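Local coordinates for protein beta-hexosaminidase Amuc_2018 (Akkermansia muciniphila, PDB 6JEB) that hydrolyses terminal non-reducing N-acetylglucosamine and N-acetylgalactosamine residues from beta-N-acetylhexosaminides such as N-glycans and chitobiose, at residues R66-R69 with D70-A73; A73-P76 with E77-C81; Y141-L144 with K145-A148; G192-Q195 with A196-A199; M345-S348 with E349-Y352. All coordinates share one frame; numbering follows the deposited sequence.

In the fold
Read from the N terminus, all five contacts are local and follow one another along the chain, the first two sharing Ala73: none nests within another and none crosses one. Contact 1 is formed by the last turns of helix 55-73. Contact 2 closes the tight loop into strand 79-86; the two touch through Leu72 and Ile79, tying helix to sheet in the N-terminal domain. On the far side of the chain's centre, contacts 3 and 4 follow the second and third strands of the catalytic TIM barrel and pack together through Leu144 and Leu197. Contact 5 turns the loop after the seventh strand, bringing Tyr352 into the pocket towards which contact 4 presents His193.

Contact 1: R66-R69 with D70-A73; sequences RQLR and DQLA
Gln71 lies alongside Leu68 on the helix of residues 55-73, the two side chains pointing the same way from neighbouring turns. The CB of Gln71 rests against the carbonyl oxygens of the preceding turn, 3.5 Å from Leu68 O and 3.6 Å from Gln67 O. CG stands anti to the backbone N (chi1 -176°) and packs on Ile79 CG2 of the adjoining strand; the extended chain beyond it then takes the amide to the N-terminal segment. At the tip, OE1 passes 4.1 Å from Leu68 CD2, a plain packing contact, and accepts a hydrogen bond from Ser5 N. NE2 is bonded to Gln3 O and Gln75 OE1. A glutamine suits this place: it is long enough to reach the N-terminal segment and carries both a donor and an acceptor where the side chain is buried. Leu68 supplies the apolar counterpart, packing on Leu41, Val43 and Ile84 of the sheet beneath.

The backbone adds four i to i+4 bonds, among them Leu72 N to Leu68 O at 2.8 Å and Asp70 N to Arg66 O at 3.0 Å. The carboxylate of Asp70 lies back against Arg66 O, while its oxygens form a salt bridge with Arg451 and accept from Tyr118 OH. Gln67 OE1 accepts from Ile7 N. The chemistry thus divides the labour: main-chain bonds hold the helix itself, while the buried polar tips are spent on other parts of the fold, fastening the helix to the N-terminal segment and to helices 106-118 and 434-452.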
loop_
_atom_site.group_PDB
_atom_site.type_symbol
_atom_site.label_atom_id
_atom_site.label_comp_id
_atom_site.label_asym_id
_atom_site.label_seq_id
_atom_site.Cartn_x
_atom_site.Cartn_y
_atom_site.Cartn_z
ATOM N N ARG A 66 18.456 -14.371 2.874
ATOM C CA ARG A 66 17.845 -14.975 1.696
ATOM C C ARG A 66 18.430 -14.381 0.418
ATOM O O ARG A 66 18.753 -15.109 -0.529
ATOM C CB ARG A 66 16.330 -14.756 1.781
ATOM C CG ARG A 66 15.492 -15.357 0.681
ATOM C CD ARG A 66 14.001 -15.378 1.084
ATOM N NE ARG A 66 13.526 -14.059 1.499
ATOM C CZ ARG A 66 12.493 -13.840 2.312
ATOM N NH1 ARG A 66 11.794 -14.854 2.820
ATOM N NH2 ARG A 66 12.151 -12.598 2.611
ATOM N N GLN A 67 18.568 -13.048 0.374
ATOM C CA GLN A 67 19.140 -12.414 -0.811
ATOM C C GLN A 67 20.601 -12.803 -0.990
ATOM O O GLN A 67 21.056 -13.022 -2.121
ATOM C CB GLN A 67 18.978 -10.894 -0.749
ATOM C CG GLN A 67 17.526 -10.454 -0.845
ATOM C CD GLN A 67 17.376 -9.000 -1.255
ATOM O OE1 GLN A 67 18.365 -8.282 -1.417
ATOM N NE2 GLN A 67 16.135 -8.559 -1.438
ATOM N N LEU A 68 21.352 -12.899 0.112
ATOM C CA LEU A 68 22.745 -13.329 0.014
ATOM C C LEU A 68 22.843 -14.770 -0.470
ATOM O O LEU A 68 23.761 -15.111 -1.226
ATOM C CB LEU A 68 23.449 -13.163 1.359
ATOM C CG LEU A 68 23.713 -11.722 1.789
ATOM C CD1 LEU A 68 24.312 -11.727 3.179
ATOM C CD2 LEU A 68 24.631 -11.019 0.794
ATOM N N ARG A 69 21.910 -15.628 -0.045
ATOM C CA ARG A 69 21.898 -16.999 -0.546
ATOM C C ARG A 69 21.595 -17.038 -2.038
ATOM O O ARG A 69 22.187 -17.840 -2.776
ATOM C CB ARG A 69 20.909 -17.849 0.249
ATOM C CG ARG A 69 21.400 -18.123 1.650
ATOM C CD ARG A 69 20.399 -18.836 2.523
ATOM N NE ARG A 69 21.062 -19.248 3.758
ATOM C CZ ARG A 69 20.443 -19.545 4.893
ATOM N NH1 ARG A 69 19.119 -19.470 4.978
ATOM N NH2 ARG A 69 21.161 -19.910 5.946
ATOM N N ASP A 70 20.677 -16.185 -2.500
ATOM C CA ASP A 70 20.413 -16.106 -3.932
ATOM C C ASP A 70 21.643 -15.613 -4.686
ATOM O O ASP A 70 21.965 -16.120 -5.769
ATOM C CB ASP A 70 19.196 -15.220 -4.204
ATOM C CG ASP A 70 17.892 -15.842 -3.705
ATOM O OD1 ASP A 70 17.860 -17.068 -3.458
ATOM O OD2 ASP A 70 16.894 -15.102 -3.565
ATOM N N GLN A 71 22.357 -14.634 -4.122
ATOM C CA GLN A 71 23.594 -14.178 -4.746
ATOM C C GLN A 71 24.632 -15.297 -4.800
ATOM O O GLN A 71 25.230 -15.561 -5.856
ATOM C CB GLN A 71 24.146 -12.952 -4.014
ATOM C CG GLN A 71 25.393 -12.397 -4.702
ATOM C CD GLN A 71 25.929 -11.136 -4.048
ATOM O OE1 GLN A 71 25.254 -10.508 -3.231
ATOM N NE2 GLN A 71 27.145 -10.753 -4.417
ATOM N N LEU A 72 24.849 -15.979 -3.674
ATOM C CA LEU A 72 25.851 -17.039 -3.631
ATOM C C LEU A 72 25.518 -18.158 -4.611
ATOM O O LEU A 72 26.419 -18.749 -5.222
ATOM C CB LEU A 72 25.971 -17.580 -2.204
ATOM C CG LEU A 72 26.901 -18.776 -1.984
ATOM C CD1 LEU A 72 28.338 -18.452 -2.397
ATOM C CD2 LEU A 72 26.839 -19.233 -0.527
ATOM N N ALA A 73 24.224 -18.451 -4.793
ATOM C CA ALA A 73 23.826 -19.514 -5.714
ATOM C C ALA A 73 24.285 -19.232 -7.136
ATOM O O ALA A 73 24.550 -20.168 -7.899
ATOM C CB ALA A 73 22.311 -19.713 -5.665
#

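Contact 2: A73-P76 with E77-C81; sequences AGQP and EGIPC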
loop_
_atom_site.group_PDB
_atom_site.type_symbol
_atom_site.label_atom_id
_atom_site.label_comp_id
_atom_site.label_asym_id
_atom_site.label_seq_id
_atom_site.Cartn_x
_atom_site.Cartn_y
_atom_site.Cartn_z
ATOM N N ALA A 73 24.224 -18.451 -4.793
ATOM C CA ALA A 73 23.826 -19.514 -5.714
ATOM C C ALA A 73 24.285 -19.232 -7.136
ATOM O O ALA A 73 24.550 -20.168 -7.899
ATOM C CB ALA A 73 22.311 -19.713 -5.665
ATOM N N GLY A 74 24.392 -17.959 -7.511
ATOM C CA GLY A 74 24.889 -17.566 -8.812
ATOM C C GLY A 74 26.347 -17.160 -8.853
ATOM O O GLY A 74 26.825 -16.728 -9.907
ATOM N N GLN A 75 27.073 -17.293 -7.742
ATOM C CA GLN A 75 28.470 -16.871 -7.635
ATOM C C GLN A 75 29.270 -18.019 -7.040
ATOM O O GLN A 75 29.598 -18.009 -5.846
ATOM C CB GLN A 75 28.603 -15.618 -6.766
ATOM C CG GLN A 75 28.864 -14.347 -7.535
ATOM C CD GLN A 75 28.882 -13.115 -6.647
ATOM O OE1 GLN A 75 28.035 -12.238 -6.781
ATOM N NE2 GLN A 75 29.854 -13.042 -5.740
ATOM N N PRO A 76 29.609 -19.028 -7.847
ATOM C CA PRO A 76 30.357 -20.178 -7.307
ATOM C C PRO A 76 31.715 -19.812 -6.734
ATOM O O PRO A 76 32.238 -20.551 -5.890
ATOM C CB PRO A 76 30.477 -21.125 -8.509
ATOM C CG PRO A 76 30.314 -20.240 -9.710
ATOM C CD PRO A 76 29.376 -19.139 -9.297
ATOM N N GLU A 77 32.301 -18.689 -7.155
ATOM C CA GLU A 77 33.554 -18.233 -6.568
ATOM C C GLU A 77 33.385 -17.737 -5.138
ATOM O O GLU A 77 34.391 -17.463 -4.474
ATOM C CB GLU A 77 34.169 -17.124 -7.426
ATOM C CG GLU A 77 33.447 -15.782 -7.345
ATOM C CD GLU A 77 32.318 -15.639 -8.358
ATOM O OE1 GLU A 77 31.826 -16.667 -8.875
ATOM O OE2 GLU A 77 31.927 -14.483 -8.638
ATOM N N GLY A 78 32.154 -17.621 -4.651
ATOM C CA GLY A 78 31.890 -17.147 -3.309
ATOM C C GLY A 78 31.556 -15.666 -3.278
ATOM O O GLY A 78 31.691 -14.935 -4.264
ATOM N N ILE A 79 31.112 -15.223 -2.108
ATOM C CA ILE A 79 30.761 -13.822 -1.885
ATOM C C ILE A 79 31.714 -13.272 -0.835
ATOM O O ILE A 79 32.341 -14.037 -0.082
ATOM C CB ILE A 79 29.281 -13.659 -1.464
ATOM C CG1 ILE A 79 29.041 -14.285 -0.085
ATOM C CG2 ILE A 79 28.347 -14.229 -2.532
ATOM C CD1 ILE A 79 27.674 -13.960 0.495
ATOM N N PRO A 80 31.850 -11.948 -0.746
ATOM C CA PRO A 80 32.733 -11.380 0.276
ATOM C C PRO A 80 32.214 -11.674 1.672
ATOM O O PRO A 80 31.006 -11.766 1.910
ATOM C CB PRO A 80 32.691 -9.872 -0.000
ATOM C CG PRO A 80 32.087 -9.714 -1.329
ATOM C CD PRO A 80 31.270 -10.916 -1.623
ATOM N N CYS A 81 33.149 -11.815 2.601
ATOM C CA CYS A 81 32.810 -11.776 4.010
ATOM C C CYS A 81 32.602 -10.325 4.435
ATOM O O CYS A 81 32.975 -9.386 3.726
ATOM C CB CYS A 81 33.922 -12.424 4.829
ATOM S SG CYS A 81 34.012 -14.209 4.574
#
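Gln75 and Gly78 are joined by two hydrogen bonds, one from main chain to main chain and one from side chain to main chain. The first closes a type I beta turn: Gly78 N gives its hydrogen to Gln75 O at 2.8 Å. In the second, Gln75 NE2 donates to Gly78 O at 3.0 Å, with an N-H...O angle of 144°, coming from above the carbonyl plane. The other end of the amide is also used, since OE1 accepts from Gln71 NE2 on the preceding helix, and the two bonds together fix which way round the amide sits. Ile79 CG2 lies beside NE2 at 3.7 Å.

Pro76 suits the second place of the turn, where its ring already imposes the phi required and no N-H is needed. Glu77 follows with CG lodged between its backbone N and carbonyl carbon (chi1 73°) and a bend at chi2, which folds the carboxylate back over the turn. OE2 there comes 3.3 Å from Gln75 CG, a van der Waals contact in which the amide and carboxylate planes are 25° apart. Gly78 is called for by its backbone, because its positive phi of 97° would jam a CB against the preceding carbonyl oxygen. A type I turn with glycine in its last place is a compact way of reversing the chain, and here it links helix 55-73 to strand 79-86 in domain 2 of the family 20 hydrolases.

Contact 3: Y141-L144 with K145-A148; sequences YPKL and KSVA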
loop_
_atom_site.group_PDB
_atom_site.type_symbol
_atom_site.label_atom_id
_atom_site.label_comp_id
_atom_site.label_asym_id
_atom_site.label_seq_id
_atom_site.Cartn_x
_atom_site.Cartn_y
_atom_site.Cartn_z
ATOM N N TYR A 141 -25.540 -8.012 5.379
ATOM C CA TYR A 141 -25.623 -7.172 4.182
ATOM C C TYR A 141 -25.348 -8.031 2.955
ATOM O O TYR A 141 -24.336 -7.858 2.268
ATOM C CB TYR A 141 -24.692 -5.959 4.290
ATOM C CG TYR A 141 -25.137 -5.076 5.433
ATOM C CD1 TYR A 141 -26.116 -4.110 5.244
ATOM C CD2 TYR A 141 -24.640 -5.266 6.717
ATOM C CE1 TYR A 141 -26.567 -3.328 6.297
ATOM C CE2 TYR A 141 -25.079 -4.498 7.774
ATOM C CZ TYR A 141 -26.041 -3.527 7.561
ATOM O OH TYR A 141 -26.486 -2.758 8.611
ATOM N N PRO A 142 -26.250 -8.974 2.654
ATOM C CA PRO A 142 -25.975 -9.940 1.580
ATOM C C PRO A 142 -25.933 -9.333 0.196
ATOM O O PRO A 142 -25.386 -9.972 -0.712
ATOM C CB PRO A 142 -27.114 -10.960 1.714
ATOM C CG PRO A 142 -28.213 -10.205 2.413
ATOM C CD PRO A 142 -27.505 -9.285 3.365
ATOM N N LYS A 143 -26.468 -8.125 -0.006
ATOM C CA LYS A 143 -26.378 -7.528 -1.330
ATOM C C LYS A 143 -24.976 -7.038 -1.659
ATOM O O LYS A 143 -24.706 -6.745 -2.828
ATOM C CB LYS A 143 -27.403 -6.411 -1.531
ATOM C CG LYS A 143 -28.857 -6.854 -1.440
ATOM C CD LYS A 143 -29.759 -5.695 -1.876
ATOM C CE LYS A 143 -31.206 -5.940 -1.617
ATOM N NZ LYS A 143 -31.992 -4.836 -2.231
ATOM N N LEU A 144 -24.074 -6.941 -0.675
ATOM C CA LEU A 144 -22.685 -6.687 -1.034
ATOM C C LEU A 144 -22.166 -7.800 -1.932
ATOM O O LEU A 144 -21.444 -7.540 -2.903
ATOM C CB LEU A 144 -21.814 -6.550 0.216
ATOM C CG LEU A 144 -22.205 -5.410 1.164
ATOM C CD1 LEU A 144 -21.315 -5.443 2.396
ATOM C CD2 LEU A 144 -22.083 -4.062 0.458
ATOM N N LYS A 145 -22.535 -9.051 -1.627
ATOM C CA LYS A 145 -22.157 -10.174 -2.479
ATOM C C LYS A 145 -23.004 -10.221 -3.746
ATOM O O LYS A 145 -22.470 -10.289 -4.857
ATOM C CB LYS A 145 -22.276 -11.494 -1.708
ATOM C CG LYS A 145 -22.092 -12.745 -2.569
ATOM C CD LYS A 145 -20.689 -12.865 -3.152
ATOM C CE LYS A 145 -20.570 -14.103 -4.046
ATOM N NZ LYS A 145 -19.166 -14.309 -4.570
ATOM N N SER A 146 -24.331 -10.169 -3.608
ATOM C CA SER A 146 -25.174 -10.447 -4.771
ATOM C C SER A 146 -25.136 -9.325 -5.800
ATOM O O SER A 146 -25.348 -9.581 -6.996
ATOM C CB SER A 146 -26.610 -10.730 -4.343
ATOM O OG SER A 146 -27.188 -9.573 -3.771
ATOM N N VAL A 147 -24.880 -8.087 -5.363
ATOM C CA VAL A 147 -24.864 -6.928 -6.255
ATOM C C VAL A 147 -23.484 -6.277 -6.328
ATOM O O VAL A 147 -22.885 -6.189 -7.402
ATOM C CB VAL A 147 -25.928 -5.894 -5.846
ATOM C CG1 VAL A 147 -25.870 -4.690 -6.773
ATOM C CG2 VAL A 147 -27.326 -6.521 -5.860
ATOM N N ALA A 148 -22.968 -5.806 -5.187
ATOM C CA ALA A 148 -21.805 -4.919 -5.206
ATOM C C ALA A 148 -20.518 -5.611 -5.639
ATOM O O ALA A 148 -19.571 -4.921 -6.038
ATOM C CB ALA A 148 -21.630 -4.251 -3.838
#
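The backbone of residues 143-148 is a short helix with a wider, pi-type turn at 145-148, where Lys143 O accepts both Val147 N at 2.9 Å and, five residues on, Ala148 N at 3.1 Å. The second of these is a pi-type bond and lies in the carbonyl plane, whereas Val147 N approaches at a tilt. In the first turn, Pro142 O takes a straight bond from Ser146 N (3.1 Å, N-H...O 164°) and a weak one from Lys145 N. A proline fits here, since this turn asks no N-H of it.

Ser146 holds OG between its backbone N and carbonyl carbon (chi1 65°), which lays the hydroxyl 3.3 Å from Lys143 CA, close in against the helix. The chain of Lys143 runs out extended, as befits an exposed lysine. Leu144 and Ala148 are the buried pair: Leu144 CD2 meets Ala148 CB at 4.3 Å, and the same leucine packs on Trp134, Leu197 and Phe235. Ala148 points its methyl back at the first turn, 3.4 Å from Leu144 O, where a small side chain is well suited. Val147 CB sits 3.4 Å from Lys143 O, with Ala199 and Ala200 beyond it. Tyr141, earlier in the segment, meets Phe235 edge-to-face. The whole is a short helix with a pi-type turn, set in the loop that follows the second strand of the TIM barrel and packed against helices 195-200 and 230-246.

Contact 4: G192-Q195 with A196-A199; sequences GHNQ and ALHA
The amide of Asn194 has Leu197 against one of its faces, with CD2 3.9 Å from Asn194 CG, and the two side chains run side by side in the same direction. At one end of the amide, OD1 lies 3.5 Å from Leu197 CB; at the other, ND2 donates to Pro191 O. The ring of His198 stacks on Phe205, and its NE2 is hydrogen-bonded to Lys209 N. His193, just before the helix, has both ring nitrogens taken: ND1 by Asp130 and NE2 by Glu258, the other two residues of the charge relay system.

Asn194 occupies the N-cap of helix 195-200, which follows the third strand of the TIM barrel, yet its side chain makes no direct capping bond. A water stands in: it donates to Asn194 OD1 at 3.1 Å and accepts Leu197 N at 3.0 Å, satisfying an amide of the first turn. An alanine here would remove OD1 and ND2, and would probably leave that water less firmly placed and Pro191 O without its donor. The main chain then takes over, His198 N reaching Asn194 O at 2.9 Å and Ala199 N reaching Gln195 O at 2.9 Å. With chi1 at -173° and the chain extended beyond CG, Gln195 carries its amide away to Asn213 O and Arg215. Leu197 packs on Leu144, Phe235 and Tyr236, as expected of a buried leucine.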
loop_
_atom_site.group_PDB
_atom_site.type_symbol
_atom_site.label_atom_id
_atom_site.label_comp_id
_atom_site.label_asym_id
_atom_site.label_seq_id
_atom_site.Cartn_x
_atom_site.Cartn_y
_atom_site.Cartn_z
ATOM N N GLY A 192 -17.123 8.806 -0.560
ATOM C CA GLY A 192 -17.224 8.625 -1.991
ATOM C C GLY A 192 -16.629 7.316 -2.458
ATOM O O GLY A 192 -16.459 6.364 -1.685
ATOM N N HIS A 193 -16.299 7.266 -3.750
ATOM C CA HIS A 193 -15.845 6.031 -4.387
ATOM C C HIS A 193 -16.768 4.870 -4.026
ATOM O O HIS A 193 -16.331 3.757 -3.717
ATOM C CB HIS A 193 -14.375 5.737 -4.061
ATOM C CG HIS A 193 -13.416 6.486 -4.934
ATOM N ND1 HIS A 193 -13.048 6.030 -6.183
ATOM C CD2 HIS A 193 -12.777 7.669 -4.760
ATOM C CE1 HIS A 193 -12.206 6.889 -6.732
ATOM N NE2 HIS A 193 -12.025 7.895 -5.890
ATOM N N ASN A 194 -18.073 5.139 -4.109
ATOM C CA ASN A 194 -19.083 4.272 -3.517
ATOM C C ASN A 194 -20.152 3.841 -4.515
ATOM O O ASN A 194 -21.265 3.493 -4.103
ATOM C CB ASN A 194 -19.727 4.947 -2.299
ATOM C CG ASN A 194 -19.218 4.384 -0.985
ATOM O OD1 ASN A 194 -18.882 3.201 -0.892
ATOM N ND2 ASN A 194 -19.183 5.219 0.046
ATOM N N GLN A 195 -19.851 3.832 -5.817
ATOM C CA GLN A 195 -20.891 3.435 -6.767
ATOM C C GLN A 195 -21.326 1.988 -6.555
ATOM O O GLN A 195 -22.507 1.665 -6.725
ATOM C CB GLN A 195 -20.472 3.677 -8.215
ATOM C CG GLN A 195 -21.626 3.426 -9.190
ATOM C CD GLN A 195 -21.363 3.981 -10.567
ATOM O OE1 GLN A 195 -20.664 4.989 -10.714
ATOM N NE2 GLN A 195 -21.915 3.327 -11.592
ATOM N N ALA A 196 -20.396 1.101 -6.179
ATOM C CA ALA A 196 -20.778 -0.292 -5.964
ATOM C C ALA A 196 -21.714 -0.417 -4.767
ATOM O O ALA A 196 -22.730 -1.129 -4.830
ATOM C CB ALA A 196 -19.536 -1.177 -5.810
ATOM N N LEU A 197 -21.409 0.299 -3.681
ATOM C CA LEU A 197 -22.300 0.313 -2.527
ATOM C C LEU A 197 -23.667 0.888 -2.891
ATOM O O LEU A 197 -24.701 0.394 -2.420
ATOM C CB LEU A 197 -21.655 1.098 -1.378
ATOM C CG LEU A 197 -22.433 1.151 -0.058
ATOM C CD1 LEU A 197 -22.666 -0.246 0.510
ATOM C CD2 LEU A 197 -21.718 2.052 0.957
ATOM N N HIS A 198 -23.698 1.924 -3.740
ATOM C CA HIS A 198 -24.973 2.502 -4.165
ATOM C C HIS A 198 -25.783 1.507 -4.986
ATOM O O HIS A 198 -27.009 1.428 -4.840
ATOM C CB HIS A 198 -24.732 3.806 -4.940
ATOM C CG HIS A 198 -25.966 4.635 -5.146
ATOM N ND1 HIS A 198 -25.984 5.999 -4.942
ATOM C CD2 HIS A 198 -27.217 4.299 -5.547
ATOM C CE1 HIS A 198 -27.195 6.466 -5.198
ATOM N NE2 HIS A 198 -27.963 5.455 -5.564
ATOM N N ALA A 199 -25.122 0.749 -5.862
ATOM C CA ALA A 199 -25.833 -0.264 -6.637
ATOM C C ALA A 199 -26.540 -1.262 -5.726
ATOM O O ALA A 199 -27.675 -1.677 -6.006
ATOM C CB ALA A 199 -24.860 -0.981 -7.574
HETATM O O HOH W 1 -18.540 0.964 -3.050
#

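Contact 5: M345-S348 with E349-Y352; sequences MASS and EYCY. With ACM (acetamide), chain C.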
loop_
_atom_site.group_PDB
_atom_site.type_symbol
_atom_site.label_atom_id
_atom_site.label_comp_id
_atom_site.label_asym_id
_atom_site.label_seq_id
_atom_site.Cartn_x
_atom_site.Cartn_y
_atom_site.Cartn_z
ATOM N N MET A 345 4.017 9.113 2.891
ATOM C CA MET A 345 4.289 9.672 1.572
ATOM C C MET A 345 3.891 8.664 0.496
ATOM O O MET A 345 4.481 7.585 0.402
ATOM C CB MET A 345 5.772 10.029 1.462
ATOM C CG MET A 345 6.179 10.646 0.135
ATOM S SD MET A 345 5.178 12.082 -0.315
ATOM C CE MET A 345 5.546 13.228 1.016
ATOM N N ALA A 346 2.896 9.027 -0.322
ATOM C CA ALA A 346 2.437 8.208 -1.439
ATOM C C ALA A 346 2.345 9.041 -2.714
ATOM O O ALA A 346 1.508 8.769 -3.578
ATOM C CB ALA A 346 1.096 7.543 -1.121
ATOM N N SER A 347 3.207 10.053 -2.842
ATOM C CA SER A 347 3.121 11.012 -3.937
ATOM C C SER A 347 2.982 10.313 -5.281
ATOM O O SER A 347 3.807 9.468 -5.646
ATOM C CB SER A 347 4.377 11.871 -3.969
ATOM O OG SER A 347 4.466 12.514 -5.231
ATOM N N SER A 348 1.946 10.696 -6.030
ATOM C CA SER A 348 1.679 10.056 -7.310
ATOM C C SER A 348 2.770 10.329 -8.336
ATOM O O SER A 348 2.832 9.633 -9.353
ATOM C CB SER A 348 0.314 10.487 -7.841
ATOM O OG SER A 348 0.284 11.877 -8.109
ATOM N N GLU A 349 3.634 11.316 -8.093
ATOM C CA GLU A 349 4.765 11.576 -8.978
ATOM C C GLU A 349 5.802 10.460 -8.924
ATOM O O GLU A 349 6.578 10.300 -9.875
ATOM C CB GLU A 349 5.410 12.921 -8.609
ATOM C CG GLU A 349 6.540 13.395 -9.524
ATOM C CD GLU A 349 6.972 14.831 -9.243
ATOM O OE1 GLU A 349 6.120 15.627 -8.798
ATOM O OE2 GLU A 349 8.158 15.171 -9.471
ATOM N N TYR A 350 5.830 9.685 -7.836
ATOM C CA TYR A 350 6.859 8.676 -7.612
ATOM C C TYR A 350 6.292 7.304 -7.282
ATOM O O TYR A 350 6.956 6.284 -7.517
ATOM C CB TYR A 350 7.740 9.078 -6.422
ATOM C CG TYR A 350 8.492 10.367 -6.600
ATOM C CD1 TYR A 350 7.933 11.578 -6.213
ATOM C CD2 TYR A 350 9.770 10.378 -7.147
ATOM C CE1 TYR A 350 8.615 12.764 -6.371
ATOM C CE2 TYR A 350 10.469 11.565 -7.306
ATOM C CZ TYR A 350 9.885 12.753 -6.916
ATOM O OH TYR A 350 10.565 13.937 -7.075
ATOM N N CYS A 351 5.087 7.262 -6.704
ATOM C CA CYS A 351 4.619 6.080 -5.990
ATOM C C CYS A 351 3.404 5.423 -6.607
ATOM O O CYS A 351 2.999 4.352 -6.132
ATOM C CB CYS A 351 4.257 6.435 -4.540
ATOM S SG CYS A 351 5.607 7.143 -3.592
ATOM N N TYR A 352 2.798 6.033 -7.622
ATOM C CA TYR A 352 1.598 5.485 -8.247
ATOM C C TYR A 352 2.054 4.500 -9.316
ATOM O O TYR A 352 2.387 4.887 -10.440
ATOM C CB TYR A 352 0.712 6.613 -8.777
ATOM C CG TYR A 352 -0.302 7.065 -7.749
ATOM C CD1 TYR A 352 0.033 7.122 -6.393
ATOM C CD2 TYR A 352 -1.597 7.427 -8.121
ATOM C CE1 TYR A 352 -0.892 7.519 -5.437
ATOM C CE2 TYR A 352 -2.528 7.829 -7.173
ATOM C CZ TYR A 352 -2.171 7.864 -5.831
ATOM O OH TYR A 352 -3.099 8.234 -4.887
HETATM C C1 ACM C . -6.459 8.328 -5.054
HETATM O O ACM C . -5.593 8.322 -5.869
HETATM N N ACM C . -7.813 8.406 -5.503
HETATM C C2 ACM C . -6.207 8.266 -3.558
HETATM O O HOH W 2 3.915 7.318 -10.282
#
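Ser348 sets its CB over one face of the Tyr352 ring, 3.5 Å from the centroid and only 15° off the ring normal, in a CH-pi contact offset toward the rim. So close an approach suits a small serine, and its hydroxyl turns elsewhere, bonding to Trp324 O. On the backbone side, a water donates to Ser348 O at 2.7 Å and to Tyr352 O at 2.9 Å, bridging the carbonyls of Ser348 and Tyr352.

Ser347 organises the bend. With OG swung trans to the amide nitrogen (chi1 163°), the hydroxyl receives Glu349 N at 3.2 Å, the hydrogen bond of an ST turn, and also lies at the edge of the Tyr350 ring. Its carbonyl oxygen is gripped twice, by Tyr350 N from above the carbonyl plane and by Cys351 N at 2.8 Å almost in line with the C=O bond. This compact loop follows strand 342-345, the seventh of the TIM barrel, at the end where the active site of such barrels lies.

Tyr352 carries the functional end of the loop and binds substrate. Its OH donates to the oxygen of the bound acetamide at 2.7 Å, with that oxygen at the ring edge, and Asp257 bonds the same ligand. Acetamide resembles the N-acetyl group of the substrate, which is consistent with the tyrosine holding the N-acetyl carbonyl during substrate-assisted catalysis. A phenylalanine in its place lacks the hydroxyl and would probably leave the ligand oxygen without this donor. Trp400 meets the same ring with the planes about 55° apart, and Ala346 O comes 3.3 Å from Tyr352 CE1.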